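Local coordinates for RNA-directed RNA polymerase (Infectious pancreatic necrosis virus, PDB 3ZED), which catalyses RNA-templated synthesis of viral RNA from ribonucleoside triphosphates and probably also becomes covalently attached to the viral genome, at residues Tyr421-Thr424 with Arg425-Asn429. Numbering follows the deposited sequence.
Sequences YLLT and RGWTN
Arg425 and Tyr421, one helical turn apart, cross at about a right angle: Arg425 CG lies 3.7 Å from Tyr421 CE1, and the ring and guanidinium planes differ by 33°. A bend at chi2 (67°) turns the arginine chain alongside Thr424, and Arg425 NH1 donates a nearly straight hydrogen bond of 3.1 Å to Thr424 OG1, which sits at the guanidinium edge, in its plane. Thr424 OG1, set between its backbone N and carbonyl carbon (chi1 58°), also bonds to the carbonyl of Tyr420, while Glu195 and Glu202 form salt bridges with NH2 and NE of Arg425. These bonds probably fix the rotation of the buried guanidinium and balance its charge.

Toward the C-terminal end of the helix the spiral widens into a pi-type turn: Trp427 N lies 2.9 Å from Leu422 O, in the carbonyl plane, while Gly426 N donates to the same oxygen from well above that plane. Trp427, centre of an inverse gamma turn, sets indole CD1 4.1 Å from Leu423 CD1, and its NE1 bonds to Val335 O. This end of helix 412-426 packs with Tyr421 and Arg425 on helix 194-204, Leu423 and Thr424 on helix 724-732 of the C-terminal region, and Trp427 on helix 326-340.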
loop_
_atom_site.group_PDB
_atom_site.type_symbol
_atom_site.label_atom_id
_atom_site.label_comp_id
_atom_site.label_asym_id
_atom_site.label_seq_id
_atom_site.Cartn_x
_atom_site.Cartn_y
_atom_site.Cartn_z
ATOM N N TYR B 421 15.211 -6.062 -8.085
ATOM C CA TYR B 421 14.227 -6.618 -9.015
ATOM C C TYR B 421 13.678 -5.546 -9.970
ATOM O O TYR B 421 13.622 -5.785 -11.175
ATOM C CB TYR B 421 13.084 -7.292 -8.241
ATOM C CG TYR B 421 12.024 -7.887 -9.138
ATOM C CD1 TYR B 421 12.311 -8.963 -9.971
ATOM C CD2 TYR B 421 10.732 -7.378 -9.150
ATOM C CE1 TYR B 421 11.345 -9.504 -10.815
ATOM C CE2 TYR B 421 9.751 -7.915 -9.981
ATOM C CZ TYR B 421 10.066 -8.970 -10.822
ATOM O OH TYR B 421 9.101 -9.519 -11.621
ATOM N N LEU B 422 13.324 -4.361 -9.449
ATOM C CA LEU B 422 12.803 -3.265 -10.270
ATOM C C LEU B 422 13.853 -2.727 -11.254
ATOM O O LEU B 422 13.521 -2.457 -12.402
ATOM C CB LEU B 422 12.296 -2.115 -9.384
ATOM C CG LEU B 422 11.049 -2.383 -8.486
ATOM C CD1 LEU B 422 10.760 -1.190 -7.620
ATOM C CD2 LEU B 422 9.797 -2.671 -9.316
ATOM N N LEU B 423 15.117 -2.576 -10.813
ATOM C CA LEU B 423 16.175 -2.023 -11.664
ATOM C C LEU B 423 16.696 -3.018 -12.694
ATOM O O LEU B 423 17.128 -2.580 -13.748
ATOM C CB LEU B 423 17.343 -1.462 -10.837
ATOM C CG LEU B 423 17.313 0.057 -10.588
ATOM C CD1 LEU B 423 16.118 0.460 -9.701
ATOM C CD2 LEU B 423 18.615 0.528 -9.951
ATOM N N THR B 424 16.620 -4.335 -12.424
ATOM C CA THR B 424 17.097 -5.342 -13.376
ATOM C C THR B 424 15.969 -5.759 -14.348
ATOM O O THR B 424 16.220 -5.873 -15.533
ATOM C CB THR B 424 17.718 -6.574 -12.654
ATOM O OG1 THR B 424 16.765 -7.168 -11.773
ATOM C CG2 THR B 424 18.974 -6.231 -11.865
ATOM N N ARG B 425 14.744 -5.982 -13.856
ATOM C CA ARG B 425 13.641 -6.457 -14.690
ATOM C C ARG B 425 12.756 -5.329 -15.248
ATOM O O ARG B 425 12.089 -5.545 -16.257
ATOM C CB ARG B 425 12.768 -7.478 -13.913
ATOM C CG ARG B 425 13.275 -8.931 -13.939
ATOM C CD ARG B 425 14.586 -9.132 -13.193
ATOM N NE ARG B 425 14.975 -10.541 -13.186
ATOM C CZ ARG B 425 16.106 -11.021 -12.686
ATOM N NH1 ARG B 425 16.990 -10.208 -12.118
ATOM N NH2 ARG B 425 16.362 -12.319 -12.745
ATOM N N GLY B 426 12.745 -4.169 -14.599
ATOM C CA GLY B 426 11.924 -3.043 -15.032
ATOM C C GLY B 426 12.724 -2.020 -15.815
ATOM O O GLY B 426 12.559 -1.884 -17.031
ATOM N N TRP B 427 13.638 -1.329 -15.112
ATOM C CA TRP B 427 14.506 -0.261 -15.612
ATOM C C TRP B 427 15.651 -0.814 -16.460
ATOM O O TRP B 427 16.835 -0.552 -16.192
ATOM C CB TRP B 427 15.018 0.558 -14.417
ATOM C CG TRP B 427 13.902 1.329 -13.767
ATOM C CD1 TRP B 427 13.267 1.031 -12.600
ATOM C CD2 TRP B 427 13.224 2.468 -14.316
ATOM N NE1 TRP B 427 12.269 1.942 -12.359
ATOM C CE2 TRP B 427 12.214 2.832 -13.399
ATOM C CE3 TRP B 427 13.383 3.228 -15.494
ATOM C CZ2 TRP B 427 11.364 3.924 -13.619
ATOM C CZ3 TRP B 427 12.526 4.293 -15.722
ATOM C CH2 TRP B 427 11.544 4.646 -14.785
ATOM N N THR B 428 15.285 -1.553 -17.516
ATOM C CA THR B 428 16.256 -2.163 -18.424
ATOM C C THR B 428 15.804 -2.000 -19.884
ATOM O O THR B 428 14.628 -2.177 -20.184
ATOM C CB THR B 428 16.495 -3.657 -18.044
ATOM O OG1 THR B 428 17.554 -4.185 -18.838
ATOM C CG2 THR B 428 15.247 -4.535 -18.225
ATOM N N ASN B 429 16.740 -1.672 -20.785
ATOM C CA ASN B 429 16.448 -1.572 -22.224
ATOM C C ASN B 429 16.442 -2.982 -22.825
ATOM O O ASN B 429 16.915 -3.924 -22.172
ATOM C CB ASN B 429 17.466 -0.675 -22.925
ATOM C CG ASN B 429 17.369 0.783 -22.557
ATOM O OD1 ASN B 429 16.308 1.411 -22.688
ATOM N ND2 ASN B 429 18.490 1.373 -22.144
#